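Local atomic coordinates of ribonucleoside triphosphate reductase (Lactobacillus leichmannii, PDB entry 1L1L), a protein that probably catalyses the vitamin B12-dependent reduction of ribonucleoside triphosphates to deoxyribonucleotides, as a class II ribonucleotide reductase that works as an allosterically regulated monomer. Residues A[132-137]-A[455-460]; A[584-589]-A[711-716]. All coordinates share one frame; numbering follows the deposited sequence.

Interaction 1: A[132-137]-A[455-460]; sequences SKIVPS and YDWEIS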
ATOM      1  N   SER A 132     -12.681  -8.962  19.360  1.00 45.38           N
ATOM      2  CA  SER A 132     -12.373  -9.037  17.942  1.00 44.47           C
ATOM      3  C   SER A 132     -12.635 -10.448  17.440  1.00 44.76           C
ATOM      4  O   SER A 132     -12.859 -11.366  18.232  1.00 44.15           O
ATOM      5  CB  SER A 132     -10.902  -8.675  17.713  1.00 43.95           C
ATOM      6  OG  SER A 132     -10.577  -7.427  18.310  1.00 42.19           O
ATOM      7  N   LYS A 133     -12.600 -10.617  16.123  1.00 44.86           N
ATOM      8  CA  LYS A 133     -12.824 -11.927  15.519  1.00 45.39           C
ATOM      9  C   LYS A 133     -11.780 -12.938  15.984  1.00 45.66           C
ATOM     10  O   LYS A 133     -12.080 -14.123  16.148  1.00 45.15           O
ATOM     11  CB  LYS A 133     -12.807 -11.808  13.993  1.00 46.42           C
ATOM     12  CG  LYS A 133     -14.178 -11.504  13.381  1.00 48.25           C
ATOM     13  CD  LYS A 133     -14.896 -10.368  14.106  1.00 49.87           C
ATOM     14  CE  LYS A 133     -16.299 -10.161  13.554  1.00 50.84           C
ATOM     15  NZ  LYS A 133     -17.091 -11.426  13.579  1.00 51.71           N
ATOM     16  N   ILE A 134     -10.556 -12.463  16.194  1.00 45.12           N
ATOM     17  CA  ILE A 134      -9.471 -13.317  16.658  1.00 45.42           C
ATOM     18  C   ILE A 134      -9.162 -13.020  18.125  1.00 45.20           C
ATOM     19  O   ILE A 134      -8.835 -11.891  18.485  1.00 45.13           O
ATOM     20  CB  ILE A 134      -8.189 -13.095  15.836  1.00 45.23           C
ATOM     21  CG1 ILE A 134      -8.438 -13.462  14.373  1.00 45.14           C
ATOM     22  CG2 ILE A 134      -7.056 -13.926  16.414  1.00 45.55           C
ATOM     23  CD1 ILE A 134      -7.260 -13.186  13.458  1.00 45.45           C
ATOM     24  N   VAL A 135      -9.281 -14.038  18.970  1.00 45.16           N
ATOM     25  CA  VAL A 135      -8.999 -13.884  20.394  1.00 45.13           C
ATOM     26  C   VAL A 135      -8.499 -15.211  20.945  1.00 44.84           C
ATOM     27  O   VAL A 135      -9.222 -16.204  20.938  1.00 44.82           O
ATOM     28  CB  VAL A 135     -10.261 -13.468  21.187  1.00 45.64           C
ATOM     29  CG1 VAL A 135      -9.940 -13.413  22.680  1.00 45.00           C
ATOM     30  CG2 VAL A 135     -10.769 -12.114  20.697  1.00 45.09           C
ATOM     31  N   PRO A 136      -7.243 -15.251  21.413  1.00 44.95           N
ATOM     32  CA  PRO A 136      -6.683 -16.492  21.962  1.00 44.98           C
ATOM     33  C   PRO A 136      -7.576 -17.062  23.069  1.00 45.28           C
ATOM     34  O   PRO A 136      -8.113 -16.315  23.888  1.00 45.41           O
ATOM     35  CB  PRO A 136      -5.319 -16.049  22.479  1.00 45.03           C
ATOM     36  CG  PRO A 136      -4.941 -14.957  21.505  1.00 44.35           C
ATOM     37  CD  PRO A 136      -6.236 -14.175  21.414  1.00 44.58           C
ATOM     38  N   SER A 137      -7.730 -18.382  23.077  1.00 45.93           N
ATOM     39  CA  SER A 137      -8.566 -19.066  24.060  1.00 46.89           C
ATOM     40  C   SER A 137      -8.103 -18.851  25.498  1.00 47.37           C
ATOM     41  O   SER A 137      -8.915 -18.790  26.416  1.00 47.55           O
ATOM     42  CB  SER A 137      -8.585 -20.566  23.769  1.00 46.33           C
ATOM     43  OG  SER A 137      -7.287 -21.119  23.918  1.00 46.47           O
ATOM     44  N   TYR A 455     -15.320  -4.419  10.093  1.00 36.02           N
ATOM     45  CA  TYR A 455     -13.922  -4.489  10.540  1.00 36.32           C
ATOM     46  C   TYR A 455     -13.798  -5.523  11.653  1.00 36.80           C
ATOM     47  O   TYR A 455     -14.588  -5.518  12.593  1.00 37.57           O
ATOM     48  CB  TYR A 455     -13.428  -3.126  11.037  1.00 34.53           C
ATOM     49  CG  TYR A 455     -13.232  -2.108   9.935  1.00 34.94           C
ATOM     50  CD1 TYR A 455     -14.238  -1.197   9.617  1.00 33.71           C
ATOM     51  CD2 TYR A 455     -12.047  -2.067   9.190  1.00 34.10           C
ATOM     52  CE1 TYR A 455     -14.077  -0.268   8.590  1.00 32.89           C
ATOM     53  CE2 TYR A 455     -11.876  -1.135   8.151  1.00 33.64           C
ATOM     54  CZ  TYR A 455     -12.905  -0.237   7.859  1.00 33.97           C
ATOM     55  OH  TYR A 455     -12.781   0.687   6.831  1.00 31.66           O
ATOM     56  N   ASP A 456     -12.796  -6.397  11.555  1.00 37.20           N
ATOM     57  CA  ASP A 456     -12.597  -7.463  12.540  1.00 37.56           C
ATOM     58  C   ASP A 456     -12.018  -7.080  13.904  1.00 37.37           C
ATOM     59  O   ASP A 456     -12.314  -7.729  14.904  1.00 37.66           O
ATOM     60  CB  ASP A 456     -11.720  -8.576  11.953  1.00 37.68           C
ATOM     61  CG  ASP A 456     -12.318  -9.210  10.706  1.00 38.14           C
ATOM     62  OD1 ASP A 456     -13.560  -9.329  10.605  1.00 39.20           O
ATOM     63  OD2 ASP A 456     -11.541  -9.608   9.824  1.00 38.35           O
ATOM     64  N   TRP A 457     -11.185  -6.049  13.957  1.00 36.99           N
ATOM     65  CA  TRP A 457     -10.578  -5.661  15.226  1.00 36.50           C
ATOM     66  C   TRP A 457     -11.281  -4.538  15.953  1.00 37.72           C
ATOM     67  O   TRP A 457     -11.632  -3.513  15.360  1.00 37.63           O
ATOM     68  CB  TRP A 457      -9.110  -5.290  15.025  1.00 34.67           C
ATOM     69  CG  TRP A 457      -8.317  -6.423  14.514  1.00 33.26           C
ATOM     70  CD1 TRP A 457      -8.231  -6.846  13.225  1.00 32.75           C
ATOM     71  CD2 TRP A 457      -7.529  -7.331  15.290  1.00 33.52           C
ATOM     72  NE1 TRP A 457      -7.440  -7.962  13.145  1.00 33.11           N
ATOM     73  CE2 TRP A 457      -6.994  -8.281  14.401  1.00 33.09           C
ATOM     74  CE3 TRP A 457      -7.226  -7.436  16.654  1.00 33.87           C
ATOM     75  CZ2 TRP A 457      -6.169  -9.324  14.825  1.00 33.74           C
ATOM     76  CZ3 TRP A 457      -6.405  -8.474  17.076  1.00 33.95           C
ATOM     77  CH2 TRP A 457      -5.887  -9.401  16.165  1.00 33.87           C
ATOM     78  N   GLU A 458     -11.466  -4.727  17.255  1.00 38.18           N
ATOM     79  CA  GLU A 458     -12.136  -3.732  18.064  1.00 38.92           C
ATOM     80  C   GLU A 458     -11.457  -2.379  17.975  1.00 38.63           C
ATOM     81  O   GLU A 458     -12.111  -1.360  17.772  1.00 38.18           O
ATOM     82  CB  GLU A 458     -12.174  -4.161  19.529  1.00 40.93           C
ATOM     83  CG  GLU A 458     -12.954  -3.181  20.394  1.00 44.37           C
ATOM     84  CD  GLU A 458     -12.896  -3.520  21.864  1.00 46.64           C
ATOM     85  OE1 GLU A 458     -11.804  -3.384  22.465  1.00 48.03           O
ATOM     86  OE2 GLU A 458     -13.942  -3.925  22.417  1.00 48.38           O
ATOM     87  N   ILE A 459     -10.140  -2.366  18.132  1.00 38.22           N
ATOM     88  CA  ILE A 459      -9.398  -1.117  18.094  1.00 37.54           C
ATOM     89  C   ILE A 459      -9.584  -0.356  16.779  1.00 37.15           C
ATOM     90  O   ILE A 459      -9.585   0.874  16.767  1.00 36.64           O
ATOM     91  CB  ILE A 459      -7.895  -1.363  18.346  1.00 38.41           C
ATOM     92  CG1 ILE A 459      -7.177  -0.024  18.487  1.00 39.50           C
ATOM     93  CG2 ILE A 459      -7.300  -2.211  17.219  1.00 37.58           C
ATOM     94  CD1 ILE A 459      -5.723  -0.147  18.885  1.00 39.94           C
ATOM     95  N   SER A 460      -9.741  -1.086  15.677  1.00 36.50           N
ATOM     96  CA  SER A 460      -9.935  -0.449  14.375  1.00 37.01           C
ATOM     97  C   SER A 460     -11.336   0.172  14.313  1.00 37.48           C
ATOM     98  O   SER A 460     -11.506   1.307  13.859  1.00 37.53           O
ATOM     99  CB  SER A 460      -9.770  -1.473  13.246  1.00 36.46           C
ATOM    100  OG  SER A 460      -8.474  -2.061  13.262  1.00 35.87           O
TER
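The side-chain torsion of Ser132, chi1 -53°, sets OG beside its own backbone N and presents it to Glu458 N, while Asp456 has CG in the same kind of position, a torsion that carries its carboxylate across the start of the Lys133 chain. The motif is a loop, between strands 127-128 and 144-145, docked at the N-terminal end of helix 458-467, with Trp457 at the N-cap position. Glu458 N, the first amide of that helix, donates to Ser132 OG over 3.0 Å, and the N-H...O angle of 171° makes the bond nearly straight. Because the Tyr129 carbonyl also bonds to OG, the hydroxyl links its own loop to the helix start. Next to it, Lys133 N donates to Asp456 O (3.1 Å, 158°), approaching somewhat tilted from the carbonyl plane.

The aliphatic stem of Lys133 meets the carboxylate of Asp456. The two side chains cross at about a right angle, Lys133 CG lying 3.6 Å from Asp456 OD1, and bends at two of its torsions lead the amine off: Lys133 NZ stays 5.1 Å from Asp456 OD1, too far for a salt bridge. Asp456 OD2 has that bond with Lys159 instead.

The buried indole of Trp457 bonds through NE1 to Asp155 and meets the ring of Phe152 edge-to-face, both on helix 148-158, which together limit its movement. Ile134, which also packs on helix 224-236, comes to the indole obliquely, and its CD1 stops 4.2 Å from Trp457 CZ2; at another corner of the same six-membered ring, CE3 lies 3.7 Å from Ser132 OG, which also comes in obliquely.

Interaction 2: A[584-589]-A[711-716]; sequences LPALKA and EVFSQL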
ATOM      1  N   LEU A 584      -0.160 -12.734 -24.923  1.00 28.78           N
ATOM      2  CA  LEU A 584       0.930 -12.632 -25.884  1.00 27.94           C
ATOM      3  C   LEU A 584       0.563 -12.798 -27.349  1.00 28.03           C
ATOM      4  O   LEU A 584       1.026 -12.029 -28.190  1.00 28.33           O
ATOM      5  CB  LEU A 584       2.058 -13.604 -25.534  1.00 27.39           C
ATOM      6  CG  LEU A 584       2.909 -13.218 -24.320  1.00 27.88           C
ATOM      7  CD1 LEU A 584       4.031 -14.261 -24.135  1.00 27.55           C
ATOM      8  CD2 LEU A 584       3.507 -11.833 -24.527  1.00 25.70           C
ATOM      9  N   PRO A 585      -0.261 -13.804 -27.682  1.00 28.22           N
ATOM     10  CA  PRO A 585      -0.584 -13.922 -29.104  1.00 27.57           C
ATOM     11  C   PRO A 585      -1.281 -12.680 -29.630  1.00 26.17           C
ATOM     12  O   PRO A 585      -1.033 -12.265 -30.754  1.00 25.25           O
ATOM     13  CB  PRO A 585      -1.439 -15.196 -29.179  1.00 28.35           C
ATOM     14  CG  PRO A 585      -1.906 -15.428 -27.782  1.00 30.18           C
ATOM     15  CD  PRO A 585      -0.792 -14.935 -26.906  1.00 28.70           C
ATOM     16  N   ALA A 586      -2.138 -12.076 -28.812  1.00 25.84           N
ATOM     17  CA  ALA A 586      -2.836 -10.870 -29.224  1.00 25.37           C
ATOM     18  C   ALA A 586      -1.868  -9.699 -29.383  1.00 25.59           C
ATOM     19  O   ALA A 586      -1.982  -8.916 -30.335  1.00 24.70           O
ATOM     20  CB  ALA A 586      -3.933 -10.522 -28.213  1.00 26.67           C
ATOM     21  N   LEU A 587      -0.908  -9.569 -28.463  1.00 23.48           N
ATOM     22  CA  LEU A 587       0.054  -8.476 -28.551  1.00 23.88           C
ATOM     23  C   LEU A 587       0.941  -8.662 -29.784  1.00 23.84           C
ATOM     24  O   LEU A 587       1.225  -7.703 -30.501  1.00 22.81           O
ATOM     25  CB  LEU A 587       0.911  -8.412 -27.271  1.00 23.44           C
ATOM     26  CG  LEU A 587       0.175  -7.879 -26.025  1.00 23.15           C
ATOM     27  CD1 LEU A 587       0.962  -8.264 -24.763  1.00 22.86           C
ATOM     28  CD2 LEU A 587      -0.002  -6.369 -26.111  1.00 21.84           C
ATOM     29  N   LYS A 588       1.377  -9.894 -30.026  1.00 25.27           N
ATOM     30  CA  LYS A 588       2.215 -10.164 -31.192  1.00 26.17           C
ATOM     31  C   LYS A 588       1.433  -9.847 -32.478  1.00 26.67           C
ATOM     32  O   LYS A 588       1.966  -9.247 -33.420  1.00 28.03           O
ATOM     33  CB  LYS A 588       2.674 -11.622 -31.182  1.00 26.34           C
ATOM     34  CG  LYS A 588       3.624 -11.937 -30.017  1.00 28.21           C
ATOM     35  CD  LYS A 588       4.347 -13.264 -30.164  1.00 30.15           C
ATOM     36  CE  LYS A 588       5.410 -13.415 -29.064  1.00 30.55           C
ATOM     37  NZ  LYS A 588       6.189 -14.687 -29.172  1.00 33.55           N
ATOM     38  N   ALA A 589       0.158 -10.219 -32.495  1.00 26.90           N
ATOM     39  CA  ALA A 589      -0.690  -9.972 -33.663  1.00 26.97           C
ATOM     40  C   ALA A 589      -0.906  -8.475 -33.923  1.00 27.79           C
ATOM     41  O   ALA A 589      -1.210  -8.070 -35.049  1.00 27.63           O
ATOM     42  CB  ALA A 589      -2.037 -10.672 -33.477  1.00 26.77           C
ATOM     43  N   GLU A 711      -9.451  -5.514 -28.745  1.00 29.21           N
ATOM     44  CA  GLU A 711     -10.328  -6.133 -29.742  1.00 30.10           C
ATOM     45  C   GLU A 711      -9.770  -7.438 -30.290  1.00 29.53           C
ATOM     46  O   GLU A 711     -10.498  -8.410 -30.477  1.00 29.18           O
ATOM     47  CB  GLU A 711     -10.562  -5.166 -30.905  1.00 32.48           C
ATOM     48  CG  GLU A 711     -11.449  -3.983 -30.565  1.00 35.65           C
ATOM     49  CD  GLU A 711     -11.505  -2.956 -31.685  1.00 38.08           C
ATOM     50  OE1 GLU A 711     -11.608  -3.356 -32.867  1.00 40.13           O
ATOM     51  OE2 GLU A 711     -11.458  -1.743 -31.384  1.00 41.07           O
ATOM     52  N   VAL A 712      -8.473  -7.457 -30.563  1.00 28.87           N
ATOM     53  CA  VAL A 712      -7.860  -8.659 -31.091  1.00 27.54           C
ATOM     54  C   VAL A 712      -7.939  -9.781 -30.070  1.00 27.57           C
ATOM     55  O   VAL A 712      -8.177 -10.935 -30.424  1.00 26.05           O
ATOM     56  CB  VAL A 712      -6.389  -8.387 -31.480  1.00 27.19           C
ATOM     57  CG1 VAL A 712      -5.702  -9.680 -31.887  1.00 26.69           C
ATOM     58  CG2 VAL A 712      -6.342  -7.372 -32.623  1.00 26.65           C
ATOM     59  N   PHE A 713      -7.735  -9.450 -28.794  1.00 28.00           N
ATOM     60  CA  PHE A 713      -7.784 -10.462 -27.745  1.00 27.87           C
ATOM     61  C   PHE A 713      -9.155 -11.102 -27.664  1.00 27.86           C
ATOM     62  O   PHE A 713      -9.283 -12.315 -27.539  1.00 27.27           O
ATOM     63  CB  PHE A 713      -7.448  -9.856 -26.378  1.00 28.61           C
ATOM     64  CG  PHE A 713      -7.436 -10.861 -25.267  1.00 29.51           C
ATOM     65  CD1 PHE A 713      -6.400 -11.789 -25.161  1.00 29.88           C
ATOM     66  CD2 PHE A 713      -8.478 -10.911 -24.349  1.00 29.96           C
ATOM     67  CE1 PHE A 713      -6.404 -12.752 -24.163  1.00 30.98           C
ATOM     68  CE2 PHE A 713      -8.493 -11.874 -23.344  1.00 31.05           C
ATOM     69  CZ  PHE A 713      -7.453 -12.798 -23.250  1.00 30.98           C
ATOM     70  N   SER A 714     -10.185 -10.267 -27.724  1.00 29.38           N
ATOM     71  CA  SER A 714     -11.554 -10.755 -27.640  1.00 31.30           C
ATOM     72  C   SER A 714     -11.868 -11.636 -28.849  1.00 31.74           C
ATOM     73  O   SER A 714     -12.494 -12.689 -28.716  1.00 31.76           O
ATOM     74  CB  SER A 714     -12.514  -9.565 -27.556  1.00 32.03           C
ATOM     75  OG  SER A 714     -13.867  -9.992 -27.521  1.00 33.65           O
ATOM     76  N   GLN A 715     -11.416 -11.210 -30.024  1.00 33.42           N
ATOM     77  CA  GLN A 715     -11.646 -11.976 -31.249  1.00 35.09           C
ATOM     78  C   GLN A 715     -10.985 -13.354 -31.168  1.00 35.42           C
ATOM     79  O   GLN A 715     -11.620 -14.372 -31.455  1.00 35.17           O
ATOM     80  CB  GLN A 715     -11.115 -11.195 -32.463  1.00 35.26           C
ATOM     81  CG  GLN A 715     -10.906 -12.019 -33.735  1.00 35.61           C
ATOM     82  CD  GLN A 715      -9.504 -12.613 -33.837  1.00 36.09           C
ATOM     83  OE1 GLN A 715      -8.502 -11.897 -33.706  1.00 35.45           O
ATOM     84  NE2 GLN A 715      -9.426 -13.922 -34.081  1.00 36.27           N
ATOM     85  N   LEU A 716      -9.714 -13.385 -30.776  1.00 35.79           N
ATOM     86  CA  LEU A 716      -8.993 -14.646 -30.658  1.00 36.81           C
ATOM     87  C   LEU A 716      -9.653 -15.528 -29.609  1.00 38.38           C
ATOM     88  O   LEU A 716      -9.906 -16.709 -29.840  1.00 37.27           O
ATOM     89  CB  LEU A 716      -7.533 -14.402 -30.253  1.00 36.95           C
ATOM     90  CG  LEU A 716      -6.514 -14.060 -31.341  1.00 36.73           C
ATOM     91  CD1 LEU A 716      -5.221 -13.558 -30.716  1.00 35.12           C
ATOM     92  CD2 LEU A 716      -6.261 -15.292 -32.193  1.00 36.39           C
TER
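Helix 584-589 and helix 711-716 pass each other with their axes 8.8 Å apart at closest and their N-to-C directions at 127°, nearer antiparallel than parallel, with Ala586 and Phe713 at the point where the backbones come nearest. Ala586 is the centre of the contact. Its CB points at the facing helix and reaches Phe713 CA at 3.9 Å, a main-chain approach that the short side chain permits. The same methyl lies at the edge of the Phe713 ring, near the ring plane and 4.1 Å from CD1, so the phenyl meets it rim-on.

Two further side chains of helix 711-716 close on Ala586 as neighbours, while Phe713 meets the methyl from another direction. Val712 has CG1 opposite its backbone N (chi1 174°), which directs that methyl to both Ala586 and Ala589; CG1 is 4.1 Å from Ala589 CB. Leu716 brings CD1 to 3.9 Å from Ala586 CA, and the same methyl brushes Pro585. No hydrogen bond spans the pair.

Leu584 and Leu587 point away from helix 711-716, onto strands 570-578 and 603-611. Helix 583-589 thus packs by its leucine face on an antiparallel sheet and by its alanine face on a second helix, as in a layered alpha+beta arrangement.

Both contacts are partly buried; the centre of interaction 1 lies about 22 Å, and that of interaction 2 about 32 Å, from the centre of the chain. They share no helix or strand; their centres are about 47 Å apart and their nearest atoms about 33 Å, so they do not touch. Their chemistry differs with the elements joined. Interaction 1 sets an irregular loop at a helix start and has two hydrogen bonds, one from the first helix amide to a loop hydroxyl and one from a loop amide to the carbonyl of Asp456. Interaction 2 joins the flanks of two helices whose main chains are already bonded internally, and relies on apolar contact alone. Interaction 1 also buries more surface, 293 Å² against 198 Å².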